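Local atomic coordinates of cysteine desulfurase (Fervidobacterium islandicum, PDB entry 6A6E), a protein that uses pyridoxal-5'-phosphate to remove sulfur from L-cysteine, probably leaving alanine and an enzyme-bound persulfide that feeds iron-sulfur cluster assembly. Residues 90-95 against 220-225; 226-231 against 247-252. All coordinates share one frame; numbering follows the deposited sequence.

Contact 1. Residues 90-95 against 220-225; sequences LNASSE and VDVKKL
Leu90 and Val222 meet on the buried, closely packed side of this contact. The Val222 N-H points almost straight at the backbone oxygen of Leu90 (N to O 3.1 Å, 174° at the hydrogen). Beneath this bond lie short aliphatic groups: Leu90 CB against Val222 CG1 at 4.2 Å, Leu90 CD2 beside Val220 CG1 at 4.1 Å, and Ala92 CB against Val222 CG2. Small or branched aliphatic side chains suit this wall, which Ile97 and Tyr247 continue.

Two helix ends are joined here. Asn91 closes helix 70-90 in a Schellman motif, its positive phi easily borne by asparagine, while Asp221 is the N-cap of helix 222-225.

Toward solvent the contact is polar and looser. The Asn91 amide, with CG anti to the backbone N (chi1 -163°), runs alongside the Asp221 carboxylate, the two planes nearly perpendicular at 87°. Asn91 ND2 donates to Asp221 OD1 at 3.0 Å, arriving from above the carboxylate plane. Lys224 N caps the same oxygen from the opposite face at 3.2 Å; Lys223 N adds a weak capping bond. Lys223 brings its CG to 3.5 Å from Asn91 O, and its bent chain then carries the ammonium away from Asn91.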
ATOM      1  N   LEU A  90      10.312 -10.500  15.009  1.00 18.80           N
ATOM      2  CA  LEU A  90      11.267 -11.191  14.134  1.00 18.54           C
ATOM      3  C   LEU A  90      12.691 -11.266  14.750  1.00 19.08           C
ATOM      4  O   LEU A  90      13.618 -11.725  14.125  1.00 18.28           O
ATOM      5  CB  LEU A  90      11.401 -10.481  12.822  1.00 18.71           C
ATOM      6  CG  LEU A  90      10.108 -10.417  11.949  1.00 19.78           C
ATOM      7  CD1 LEU A  90      10.446  -9.673  10.693  1.00 19.05           C
ATOM      8  CD2 LEU A  90       9.524 -11.771  11.534  1.00 19.57           C
ATOM      9  N   ASN A  91      12.878 -10.720  15.947  1.00 20.82           N
ATOM     10  CA  ASN A  91      14.242 -10.511  16.513  1.00 21.30           C
ATOM     11  C   ASN A  91      15.157  -9.660  15.658  1.00 20.73           C
ATOM     12  O   ASN A  91      16.359  -9.985  15.464  1.00 19.63           O
ATOM     13  CB  ASN A  91      14.904 -11.870  16.840  1.00 22.45           C
ATOM     14  CG  ASN A  91      16.090 -11.718  17.786  1.00 26.73           C
ATOM     15  OD1 ASN A  91      16.093 -10.817  18.592  1.00 26.78           O
ATOM     16  ND2 ASN A  91      17.138 -12.538  17.602  1.00 24.88           N
ATOM     17  N   ALA A  92      14.609  -8.570  15.121  1.00 18.55           N
ATOM     18  CA  ALA A  92      15.397  -7.599  14.363  1.00 18.48           C
ATOM     19  C   ALA A  92      15.494  -6.368  15.142  1.00 18.04           C
ATOM     20  O   ALA A  92      14.786  -6.197  16.143  1.00 19.56           O
ATOM     21  CB  ALA A  92      14.787  -7.235  13.007  1.00 18.25           C
ATOM     22  N   SER A  93      16.310  -5.457  14.642  1.00 19.62           N
ATOM     23  CA  SER A  93      16.333  -4.178  15.263  1.00 23.87           C
ATOM     24  C   SER A  93      15.320  -3.280  14.468  1.00 21.42           C
ATOM     25  O   SER A  93      14.967  -3.577  13.286  1.00 18.70           O
ATOM     26  CB  SER A  93      17.782  -3.699  15.362  1.00 26.81           C
ATOM     27  OG  SER A  93      17.926  -2.612  14.545  1.00 32.29           O
ATOM     28  N   SER A  94      14.743  -2.284  15.136  1.00 21.22           N
ATOM     29  CA  SER A  94      13.693  -1.455  14.505  1.00 21.40           C
ATOM     30  C   SER A  94      14.132  -0.762  13.211  1.00 21.98           C
ATOM     31  O   SER A  94      13.308  -0.657  12.315  1.00 23.16           O
ATOM     32  CB  SER A  94      13.119  -0.432  15.489  1.00 24.19           C
ATOM     33  OG  SER A  94      14.044   0.604  15.798  1.00 23.80           O
ATOM     34  N   GLU A  95      15.405  -0.384  13.073  1.00 18.92           N
ATOM     35  CA  GLU A  95      15.865   0.273  11.847  1.00 23.86           C
ATOM     36  C   GLU A  95      16.041  -0.706  10.659  1.00 19.59           C
ATOM     37  O   GLU A  95      16.294  -0.282   9.573  1.00 20.92           O
ATOM     38  CB  GLU A  95      17.149   1.137  12.098  1.00 29.02           C
ATOM     39  CG  GLU A  95      18.464   0.390  11.956  1.00 33.46           C
ATOM     40  CD  GLU A  95      19.657   1.070  12.688  1.00 47.90           C
ATOM     41  OE1 GLU A  95      20.310   1.986  12.089  1.00 47.73           O
ATOM     42  OE2 GLU A  95      19.998   0.649  13.851  1.00 50.56           O
ATOM     43  N   VAL A 220       9.898 -17.047  13.602  1.00 23.13           N
ATOM     44  CA  VAL A 220      10.979 -16.658  12.688  1.00 22.97           C
ATOM     45  C   VAL A 220      11.926 -15.723  13.467  1.00 24.67           C
ATOM     46  O   VAL A 220      11.498 -14.737  14.072  1.00 24.74           O
ATOM     47  CB  VAL A 220      10.416 -15.987  11.422  1.00 23.85           C
ATOM     48  CG1 VAL A 220      11.498 -15.284  10.610  1.00 24.05           C
ATOM     49  CG2 VAL A 220       9.718 -17.003  10.511  1.00 24.67           C
ATOM     50  N   ASP A 221      13.205 -16.097  13.536  1.00 25.80           N
ATOM     51  CA  ASP A 221      14.227 -15.331  14.206  1.00 21.97           C
ATOM     52  C   ASP A 221      15.283 -15.082  13.156  1.00 24.53           C
ATOM     53  O   ASP A 221      16.052 -15.982  12.794  1.00 21.23           O
ATOM     54  CB  ASP A 221      14.772 -16.115  15.375  1.00 25.32           C
ATOM     55  CG  ASP A 221      15.955 -15.428  16.053  1.00 24.71           C
ATOM     56  OD1 ASP A 221      16.682 -14.605  15.424  1.00 23.49           O
ATOM     57  OD2 ASP A 221      16.132 -15.698  17.261  1.00 26.34           O
ATOM     58  N   VAL A 222      15.316 -13.838  12.646  1.00 21.96           N
ATOM     59  CA  VAL A 222      16.118 -13.542  11.444  1.00 22.74           C
ATOM     60  C   VAL A 222      17.625 -13.679  11.699  1.00 22.48           C
ATOM     61  O   VAL A 222      18.409 -13.864  10.750  1.00 23.18           O
ATOM     62  CB  VAL A 222      15.775 -12.132  10.851  1.00 23.83           C
ATOM     63  CG1 VAL A 222      14.335 -12.139  10.320  1.00 26.87           C
ATOM     64  CG2 VAL A 222      15.952 -11.017  11.878  1.00 24.19           C
ATOM     65  N   LYS A 223      18.029 -13.528  12.948  1.00 23.88           N
ATOM     66  CA  LYS A 223      19.447 -13.660  13.331  1.00 28.15           C
ATOM     67  C   LYS A 223      19.920 -15.094  13.359  1.00 26.47           C
ATOM     68  O   LYS A 223      21.010 -15.387  12.892  1.00 24.94           O
ATOM     69  CB  LYS A 223      19.713 -13.030  14.695  1.00 32.94           C
ATOM     70  CG  LYS A 223      19.373 -11.544  14.785  1.00 40.46           C
ATOM     71  CD  LYS A 223      20.453 -10.612  14.216  1.00 49.10           C
ATOM     72  CE  LYS A 223      20.604 -10.714  12.692  1.00 55.31           C
ATOM     73  NZ  LYS A 223      21.521  -9.723  12.033  1.00 64.19           N
ATOM     74  N   LYS A 224      19.093 -15.990  13.880  1.00 25.17           N
ATOM     75  CA  LYS A 224      19.348 -17.419  13.763  1.00 26.51           C
ATOM     76  C   LYS A 224      19.368 -17.921  12.344  1.00 27.74           C
ATOM     77  O   LYS A 224      20.233 -18.716  11.961  1.00 27.54           O
ATOM     78  CB  LYS A 224      18.286 -18.202  14.498  1.00 26.53           C
ATOM     79  CG  LYS A 224      18.491 -18.140  15.964  1.00 26.15           C
ATOM     80  CD  LYS A 224      17.451 -18.958  16.728  1.00 26.43           C
ATOM     81  CE  LYS A 224      17.813 -18.832  18.198  1.00 27.55           C
ATOM     82  NZ  LYS A 224      16.756 -19.534  18.970  1.00 30.88           N
ATOM     83  N   LEU A 225      18.395 -17.494  11.547  1.00 25.66           N
ATOM     84  CA  LEU A 225      18.354 -17.949  10.142  1.00 24.60           C
ATOM     85  C   LEU A 225      19.509 -17.324   9.364  1.00 25.10           C
ATOM     86  O   LEU A 225      19.985 -17.924   8.386  1.00 24.21           O
ATOM     87  CB  LEU A 225      17.021 -17.607   9.458  1.00 25.02           C
ATOM     88  CG  LEU A 225      15.789 -18.205  10.078  1.00 26.67           C
ATOM     89  CD1 LEU A 225      14.554 -17.655   9.370  1.00 27.22           C
ATOM     90  CD2 LEU A 225      15.875 -19.723  10.000  1.00 27.47           C
TER

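Contact 2. Residues 226-231 against 247-252. With GOL (glycerol), chain K.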
ATOM      1  N   ASP A 226      19.947 -16.131   9.798  1.00 24.36           N
ATOM      2  CA  ASP A 226      21.014 -15.373   9.119  1.00 24.14           C
ATOM      3  C   ASP A 226      20.709 -14.975   7.656  1.00 20.94           C
ATOM      4  O   ASP A 226      21.613 -14.777   6.808  1.00 19.71           O
ATOM      5  CB  ASP A 226      22.340 -16.138   9.183  1.00 26.93           C
ATOM      6  CG  ASP A 226      23.545 -15.216   8.895  1.00 29.92           C
ATOM      7  OD1 ASP A 226      23.492 -14.015   9.246  1.00 32.79           O
ATOM      8  OD2 ASP A 226      24.534 -15.656   8.290  1.00 32.92           O
ATOM      9  N   VAL A 227      19.419 -14.853   7.360  1.00 20.38           N
ATOM     10  CA  VAL A 227      18.997 -14.328   6.083  1.00 19.93           C
ATOM     11  C   VAL A 227      19.418 -12.893   5.936  1.00 17.72           C
ATOM     12  O   VAL A 227      19.520 -12.153   6.900  1.00 19.51           O
ATOM     13  CB  VAL A 227      17.449 -14.405   5.877  1.00 21.55           C
ATOM     14  CG1 VAL A 227      16.957 -15.829   5.874  1.00 24.16           C
ATOM     15  CG2 VAL A 227      16.674 -13.626   6.903  1.00 22.18           C
ATOM     16  N   ASP A 228      19.649 -12.475   4.701  1.00 18.76           N
ATOM     17  CA  ASP A 228      19.900 -11.076   4.400  1.00 17.37           C
ATOM     18  C   ASP A 228      18.640 -10.213   4.322  1.00 16.76           C
ATOM     19  O   ASP A 228      18.663  -9.063   4.754  1.00 15.16           O
ATOM     20  CB  ASP A 228      20.690 -11.036   3.130  1.00 18.66           C
ATOM     21  CG  ASP A 228      22.097 -11.780   3.316  1.00 21.55           C
ATOM     22  OD1 ASP A 228      22.740 -11.556   4.346  1.00 20.74           O
ATOM     23  OD2 ASP A 228      22.453 -12.629   2.501  1.00 19.86           O
ATOM     24  N   PHE A 229      17.595 -10.752   3.733  1.00 16.16           N
ATOM     25  CA  PHE A 229      16.328 -10.081   3.602  1.00 17.07           C
ATOM     26  C   PHE A 229      15.243 -11.113   3.811  1.00 18.36           C
ATOM     27  O   PHE A 229      15.415 -12.286   3.416  1.00 17.26           O
ATOM     28  CB  PHE A 229      16.146  -9.431   2.210  1.00 16.98           C
ATOM     29  CG  PHE A 229      17.155  -8.387   1.888  1.00 17.40           C
ATOM     30  CD1 PHE A 229      17.030  -7.113   2.387  1.00 17.56           C
ATOM     31  CD2 PHE A 229      18.294  -8.729   1.177  1.00 19.31           C
ATOM     32  CE1 PHE A 229      17.982  -6.175   2.162  1.00 18.58           C
ATOM     33  CE2 PHE A 229      19.248  -7.767   0.913  1.00 20.43           C
ATOM     34  CZ  PHE A 229      19.102  -6.490   1.409  1.00 19.61           C
ATOM     35  N   LEU A 230      14.137 -10.661   4.429  1.00 18.23           N
ATOM     36  CA  LEU A 230      12.895 -11.423   4.519  1.00 18.45           C
ATOM     37  C   LEU A 230      11.672 -10.493   4.244  1.00 17.48           C
ATOM     38  O   LEU A 230      11.624  -9.365   4.731  1.00 17.94           O
ATOM     39  CB  LEU A 230      12.748 -12.035   5.903  1.00 18.20           C
ATOM     40  CG  LEU A 230      11.568 -12.994   6.123  1.00 22.10           C
ATOM     41  CD1 LEU A 230      12.026 -14.346   6.594  1.00 25.59           C
ATOM     42  CD2 LEU A 230      10.616 -12.438   7.162  1.00 24.30           C
ATOM     43  N   VAL A 231      10.665 -11.022   3.552  1.00 15.50           N
ATOM     44  CA  VAL A 231       9.444 -10.294   3.281  1.00 15.80           C
ATOM     45  C   VAL A 231       8.203 -11.084   3.724  1.00 16.41           C
ATOM     46  O   VAL A 231       8.185 -12.302   3.610  1.00 15.92           O
ATOM     47  CB  VAL A 231       9.348  -9.954   1.799  1.00 15.78           C
ATOM     48  CG1 VAL A 231      10.463  -8.976   1.388  1.00 16.33           C
ATOM     49  CG2 VAL A 231       9.382 -11.191   0.901  1.00 17.77           C
ATOM     50  N   TYR A 247      12.349  -6.895   5.936  1.00 15.99           N
ATOM     51  CA  TYR A 247      13.454  -6.928   6.896  1.00 16.02           C
ATOM     52  C   TYR A 247      14.695  -6.978   6.091  1.00 16.41           C
ATOM     53  O   TYR A 247      14.737  -7.713   5.139  1.00 16.42           O
ATOM     54  CB  TYR A 247      13.467  -8.173   7.821  1.00 16.56           C
ATOM     55  CG  TYR A 247      14.855  -8.470   8.442  1.00 18.08           C
ATOM     56  CD1 TYR A 247      15.380  -7.718   9.519  1.00 18.59           C
ATOM     57  CD2 TYR A 247      15.676  -9.439   7.893  1.00 20.14           C
ATOM     58  CE1 TYR A 247      16.655  -7.979  10.001  1.00 18.82           C
ATOM     59  CE2 TYR A 247      16.955  -9.718   8.390  1.00 20.01           C
ATOM     60  CZ  TYR A 247      17.413  -8.984   9.453  1.00 20.32           C
ATOM     61  OH  TYR A 247      18.659  -9.273   9.905  1.00 21.24           O
ATOM     62  N   GLY A 248      15.710  -6.205   6.449  1.00 16.21           N
ATOM     63  CA  GLY A 248      17.043  -6.435   5.932  1.00 17.25           C
ATOM     64  C   GLY A 248      18.119  -6.142   6.954  1.00 18.43           C
ATOM     65  O   GLY A 248      17.970  -5.221   7.800  1.00 19.62           O
ATOM     66  N   LYS A 249      19.229  -6.881   6.850  1.00 18.84           N
ATOM     67  CA  LYS A 249      20.443  -6.570   7.617  1.00 21.14           C
ATOM     68  C   LYS A 249      20.847  -5.148   7.482  1.00 19.70           C
ATOM     69  O   LYS A 249      20.989  -4.654   6.375  1.00 21.80           O
ATOM     70  CB  LYS A 249      21.628  -7.437   7.164  1.00 22.49           C
ATOM     71  CG  LYS A 249      21.477  -8.875   7.575  1.00 23.94           C
ATOM     72  CD  LYS A 249      22.783  -9.652   7.382  1.00 27.52           C
ATOM     73  CE  LYS A 249      22.613 -11.061   7.934  1.00 31.63           C
ATOM     74  NZ  LYS A 249      23.550 -11.959   7.239  1.00 40.39           N
ATOM     75  N   LYS A 250      21.026  -4.484   8.614  1.00 22.26           N
ATOM     76  CA  LYS A 250      21.366  -3.057   8.640  1.00 22.84           C
ATOM     77  C   LYS A 250      22.538  -2.727   7.723  1.00 22.48           C
ATOM     78  O   LYS A 250      22.498  -1.796   6.902  1.00 19.90           O
ATOM     79  CB  LYS A 250      21.705  -2.709  10.063  1.00 28.57           C
ATOM     80  CG  LYS A 250      22.141  -1.284  10.265  1.00 34.96           C
ATOM     81  CD  LYS A 250      22.323  -1.004  11.734  1.00 42.85           C
ATOM     82  CE  LYS A 250      22.786   0.431  11.941  1.00 50.21           C
ATOM     83  NZ  LYS A 250      24.263   0.447  12.048  1.00 58.84           N
ATOM     84  N   ALA A 251      23.606  -3.526   7.788  1.00 24.97           N
ATOM     85  CA  ALA A 251      24.807  -3.268   6.958  1.00 23.33           C
ATOM     86  C   ALA A 251      24.502  -3.354   5.500  1.00 24.21           C
ATOM     87  O   ALA A 251      25.154  -2.699   4.684  1.00 23.99           O
ATOM     88  CB  ALA A 251      25.932  -4.286   7.298  1.00 27.64           C
ATOM     89  N   LEU A 252      23.540  -4.198   5.110  1.00 25.56           N
ATOM     90  CA  LEU A 252      23.212  -4.278   3.688  1.00 26.78           C
ATOM     91  C   LEU A 252      22.273  -3.135   3.259  1.00 24.74           C
ATOM     92  O   LEU A 252      22.438  -2.577   2.174  1.00 24.05           O
ATOM     93  CB  LEU A 252      22.582  -5.599   3.309  1.00 29.06           C
ATOM     94  CG  LEU A 252      23.398  -6.834   3.650  1.00 34.94           C
ATOM     95  CD1 LEU A 252      22.565  -8.072   3.440  1.00 34.39           C
ATOM     96  CD2 LEU A 252      24.678  -6.941   2.819  1.00 36.73           C
TER
HETATM   97  C1  GOL K 507      25.921 -12.765   3.946  1.00 69.22           C
HETATM   98  O1  GOL K 507      25.274 -11.897   4.883  1.00 66.58           O
HETATM   99  C2  GOL K 507      26.324 -12.092   2.627  1.00 68.74           C
HETATM  100  O2  GOL K 507      26.666 -13.117   1.693  1.00 77.32           O
HETATM  101  C3  GOL K 507      25.205 -11.263   2.003  1.00 69.26           C
HETATM  102  O3  GOL K 507      25.682 -10.076   1.350  1.00 65.35           O
HETATM  103  O   HOH W   1      19.603 -11.731   9.405  1.00 22.83           O
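Lys249 sets out with CG anti to its carbonyl carbon (chi1 -71°) and then runs extended to NZ, while Asp226 turns its carboxylate back from a CB that points away, CG lying opposite the backbone N (chi1 -162°). The ammonium thus arrives between two acids, in salt bridges with Asp226 OD1 at 2.9 Å and Asp228 OD1 at 3.0 Å. It meets the first oxygen from above the carboxylate plane and the second nearly along its C-O bond. The O1 of a glycerol, probably from the crystallisation liquor, donates to Asp228 OD1 and accepts from Lys249 NZ, while Arg199 and the Leu207 N-H hold Asp228 OD2.

Behind this cluster the segments form one end of an antiparallel hairpin. Leu230 and Tyr247 are its hydrogen-bonded pair, with Tyr247 N to Leu230 O at 2.8 Å; Lys249 N then reaches Asp228 O at 3.1 Å. Gly248, across from Phe229, suits its place because a CB there would run into the Phe229 ring, whose CZ lies 4.1 Å from Leu252 CB. On the other face of the sheet, the Tyr247 ring has Val227 O at its edge, and a water links its hydroxyl to that carbonyl.

Were Lys249 an alanine, Asp226 OD1 would probably lose its ammonium partner, while Asp228 would be left with Arg199 alone of the two cations. With one ammonium between them, and Arg199 also on Asp228, both carboxylates are likely to be stabilised as anions, tying the turn after helix 222-225 to the start of helix 250-253.

Overall arrangement
Contacts 1 and 2 follow one another along the chain, helix 222-225 of contact 1 leading into strand 229-233 of contact 2, and their centres are about 8 Å apart. Tyr247 is the main joint: its CZ lies 3.5 Å from Val222 CG2, and its CD1 is 3.6 Å from Ala92 CB, so its ring packs on both segments of contact 1. Contact 2 is part of the seven-stranded sheet, where strand 244-248 lies between strands 97-100 and 229-233, and contact 1 packs beside it against Tyr247. Neither contact reaches the cofactor: PLP is about 13 Å from the Val220 side chain and about 11 Å from that of Leu230, whose strand continues to Ser233 of the pocket.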